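Local coordinates for protein LC-Est1C (Uncultured organism, PDB 3WYD) that probably hydrolyses carboxylic ester bonds as an esterase of the alpha/beta hydrolase fold, at residues A[110-115]-A[134-139]. Residues are numbered along the deposited sequence; the frame is centred on the assembly and turned at random.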
ATOM      1  N   ARG A 110     -23.273   6.338 -14.095  1.00 14.04           N
ATOM      2  CA  ARG A 110     -22.311   7.401 -13.706  1.00 14.07           C
ATOM      3  C   ARG A 110     -21.708   7.138 -12.338  1.00 13.31           C
ATOM      4  O   ARG A 110     -21.764   7.982 -11.427  1.00 14.41           O
ATOM      5  CB  ARG A 110     -22.945   8.798 -13.767  1.00 14.07           C
ATOM      6  CG  ARG A 110     -23.297   9.173 -15.200  1.00 14.44           C
ATOM      7  CD  ARG A 110     -23.935  10.549 -15.307  1.00 22.34           C
ATOM      8  NE  ARG A 110     -23.122  11.706 -14.963  1.00 38.91           N
ATOM      9  CZ  ARG A 110     -23.655  12.863 -14.536  1.00 30.88           C
ATOM     10  NH1 ARG A 110     -24.975  12.971 -14.311  1.00 41.02           N
ATOM     11  NH2 ARG A 110     -22.888  13.912 -14.374  1.00 35.54           N
ATOM     12  N   ILE A 111     -21.124   5.971 -12.185  1.00 12.06           N
ATOM     13  CA  ILE A 111     -20.353   5.601 -11.017  1.00 11.42           C
ATOM     14  C   ILE A 111     -18.891   5.482 -11.400  1.00 12.51           C
ATOM     15  O   ILE A 111     -18.494   4.623 -12.193  1.00 13.97           O
ATOM     16  CB  ILE A 111     -20.870   4.312 -10.356  1.00 12.17           C
ATOM     17  CG1 ILE A 111     -22.368   4.452 -10.021  1.00 14.68           C
ATOM     18  CG2 ILE A 111     -19.993   3.960  -9.126  1.00 12.51           C
ATOM     19  CD1 ILE A 111     -22.980   3.164  -9.518  1.00 16.75           C
ATOM     20  N   TYR A 112     -18.077   6.303 -10.741  1.00 12.25           N
ATOM     21  CA  TYR A 112     -16.660   6.500 -11.097  1.00  9.70           C
ATOM     22  C   TYR A 112     -15.766   6.110  -9.933  1.00 10.12           C
ATOM     23  O   TYR A 112     -16.190   6.161  -8.756  1.00 11.13           O
ATOM     24  CB  TYR A 112     -16.476   8.003 -11.392  1.00  8.86           C
ATOM     25  CG  TYR A 112     -17.355   8.478 -12.525  1.00 10.81           C
ATOM     26  CD1 TYR A 112     -17.037   8.197 -13.875  1.00 11.23           C
ATOM     27  CD2 TYR A 112     -18.545   9.159 -12.237  1.00 11.28           C
ATOM     28  CE1 TYR A 112     -17.877   8.629 -14.904  1.00 11.82           C
ATOM     29  CE2 TYR A 112     -19.337   9.636 -13.235  1.00 13.58           C
ATOM     30  CZ  TYR A 112     -19.029   9.333 -14.557  1.00 12.63           C
ATOM     31  OH  TYR A 112     -19.880   9.788 -15.528  1.00 13.82           O
ATOM     32  N   MET A 113     -14.479   5.866 -10.208  1.00  9.45           N
ATOM     33  CA  MET A 113     -13.550   5.597  -9.134  1.00 10.73           C
ATOM     34  C   MET A 113     -12.197   6.196  -9.452  1.00 11.28           C
ATOM     35  O   MET A 113     -11.734   6.100 -10.592  1.00 10.70           O
ATOM     36  CB  MET A 113     -13.424   4.077  -8.914  1.00 12.65           C
ATOM     37  CG  MET A 113     -12.522   3.735  -7.729  1.00  9.98           C
ATOM     38  SD  MET A 113     -12.911   2.010  -7.176  1.00 12.63           S
ATOM     39  CE  MET A 113     -12.787   1.101  -8.696  1.00 12.99           C
ATOM     40  N   THR A 114     -11.598   6.850  -8.463  1.00 10.51           N
ATOM     41  CA  THR A 114     -10.267   7.389  -8.551  1.00 10.68           C
ATOM     42  C   THR A 114      -9.560   7.100  -7.238  1.00 10.52           C
ATOM     43  O   THR A 114     -10.219   6.809  -6.233  1.00 10.42           O
ATOM     44  CB  THR A 114     -10.319   8.923  -8.793  1.00 10.83           C
ATOM     45  OG1 THR A 114      -9.008   9.384  -9.031  1.00 10.71           O
ATOM     46  CG2 THR A 114     -10.912   9.666  -7.607  1.00 12.48           C
ATOM     47  N   GLY A 115      -8.247   7.186  -7.221  1.00  9.90           N
ATOM     48  CA  GLY A 115      -7.522   7.003  -5.968  1.00  9.63           C
ATOM     49  C   GLY A 115      -6.054   7.232  -6.193  1.00 10.22           C
ATOM     50  O   GLY A 115      -5.592   7.288  -7.327  1.00 12.11           O
ATOM     51  N   PHE A 134     -18.299   0.313 -13.143  1.00 13.29           N
ATOM     52  CA  PHE A 134     -17.750   1.664 -13.195  1.00 12.63           C
ATOM     53  C   PHE A 134     -17.781   2.265 -14.571  1.00 11.83           C
ATOM     54  O   PHE A 134     -17.522   1.586 -15.580  1.00 14.02           O
ATOM     55  CB  PHE A 134     -16.313   1.673 -12.662  1.00 10.90           C
ATOM     56  CG  PHE A 134     -16.228   1.262 -11.234  1.00 12.11           C
ATOM     57  CD1 PHE A 134     -16.597   2.143 -10.221  1.00 11.46           C
ATOM     58  CD2 PHE A 134     -15.827  -0.022 -10.888  1.00 12.87           C
ATOM     59  CE1 PHE A 134     -16.599   1.698  -8.895  1.00 13.33           C
ATOM     60  CE2 PHE A 134     -15.898  -0.486  -9.579  1.00 13.75           C
ATOM     61  CZ  PHE A 134     -16.250   0.391  -8.568  1.00 14.05           C
ATOM     62  N   ALA A 135     -18.151   3.529 -14.634  1.00 12.15           N
ATOM     63  CA  ALA A 135     -18.263   4.222 -15.922  1.00 11.70           C
ATOM     64  C   ALA A 135     -16.900   4.642 -16.457  1.00 11.79           C
ATOM     65  O   ALA A 135     -16.645   4.600 -17.674  1.00 14.98           O
ATOM     66  CB  ALA A 135     -19.192   5.430 -15.790  1.00 13.98           C
ATOM     67  N   ALA A 136     -16.020   5.063 -15.562  1.00 10.98           N
ATOM     68  CA  ALA A 136     -14.674   5.482 -15.939  1.00 10.04           C
ATOM     69  C   ALA A 136     -13.813   5.471 -14.679  1.00  9.98           C
ATOM     70  O   ALA A 136     -14.334   5.447 -13.534  1.00 11.88           O
ATOM     71  CB  ALA A 136     -14.728   6.886 -16.513  1.00 12.07           C
ATOM     72  N   LEU A 137     -12.497   5.417 -14.884  1.00  9.51           N
ATOM     73  CA  LEU A 137     -11.552   5.267 -13.772  1.00  9.54           C
ATOM     74  C   LEU A 137     -10.446   6.294 -13.870  1.00  9.91           C
ATOM     75  O   LEU A 137     -10.065   6.692 -14.976  1.00  9.62           O
ATOM     76  CB  LEU A 137     -10.879   3.887 -13.798  1.00  8.55           C
ATOM     77  CG  LEU A 137     -11.828   2.692 -13.840  1.00  9.38           C
ATOM     78  CD1 LEU A 137     -10.995   1.441 -14.172  1.00 12.66           C
ATOM     79  CD2 LEU A 137     -12.548   2.509 -12.529  1.00 11.81           C
ATOM     80  N   ALA A 138      -9.842   6.679 -12.738  1.00 10.28           N
ATOM     81  CA  ALA A 138      -8.669   7.569 -12.764  1.00  9.95           C
ATOM     82  C   ALA A 138      -7.674   7.163 -11.664  1.00 10.51           C
ATOM     83  O   ALA A 138      -7.622   7.779 -10.579  1.00 11.04           O
ATOM     84  CB  ALA A 138      -9.108   9.041 -12.615  1.00 10.65           C
ATOM     85  N   PRO A 139      -6.849   6.148 -11.938  1.00  9.17           N
ATOM     86  CA  PRO A 139      -5.772   5.830 -10.977  1.00  8.36           C
ATOM     87  C   PRO A 139      -4.599   6.801 -11.031  1.00 11.05           C
ATOM     88  O   PRO A 139      -4.064   7.120 -12.135  1.00 11.58           O
ATOM     89  CB  PRO A 139      -5.332   4.418 -11.390  1.00  9.88           C
ATOM     90  CG  PRO A 139      -5.691   4.359 -12.862  1.00 13.97           C
ATOM     91  CD  PRO A 139      -6.892   5.226 -13.083  1.00 12.14           C
TER
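Strands 110-115 and 136-139 run parallel, their axes 7° apart, with M113 facing L137 and T114 facing A138. The ladder is uneven: A138 N gives M113 O a good bond of 2.9 Å, while M113 N to A136 O and G115 N to A138 O are weak. At the start of 134-139, I111 O takes A135 N at 2.7 Å, and F134 CA closes on the same oxygen. A136 N is buried without a partner. At the other end A138 O is held by T114 OG1 and, weakly, by G115 N: with OG1 anti to the backbone N (chi1 -173°), the T114 hydroxyl donates in plane to a lone pair of A138 O at 2.6 Å. On the face carrying M113, the F134 ring reaches back toward strand 110-115. M113 CE sits over one ring face, 3.7 Å from the centroid, a CH-pi contact; SD lies obliquely to the same ring in a Met-aromatic contact. The bend at chi3 (52°) brings the methyl over the ring. I111 CG2 lies near CD1 and CE1 of the F134 ring, 4.0 Å from CD1. L137 CD2 packs on M113 CB at 4.0 Å, beside the ring contact. On the opposite face the Y112 ring lies along A135 and A136, with A136 CB at its edge. Its OH is hydrogen-bonded to H215 O. This pair closes the beta-alpha-beta unit through helix 118-129, which covers M113, L137 and P139; helix 205-213 covers T114, A136 and A138. Strand 37-43 flanks the first strand, which leads from G115 into a probable nucleophile elbow at S117.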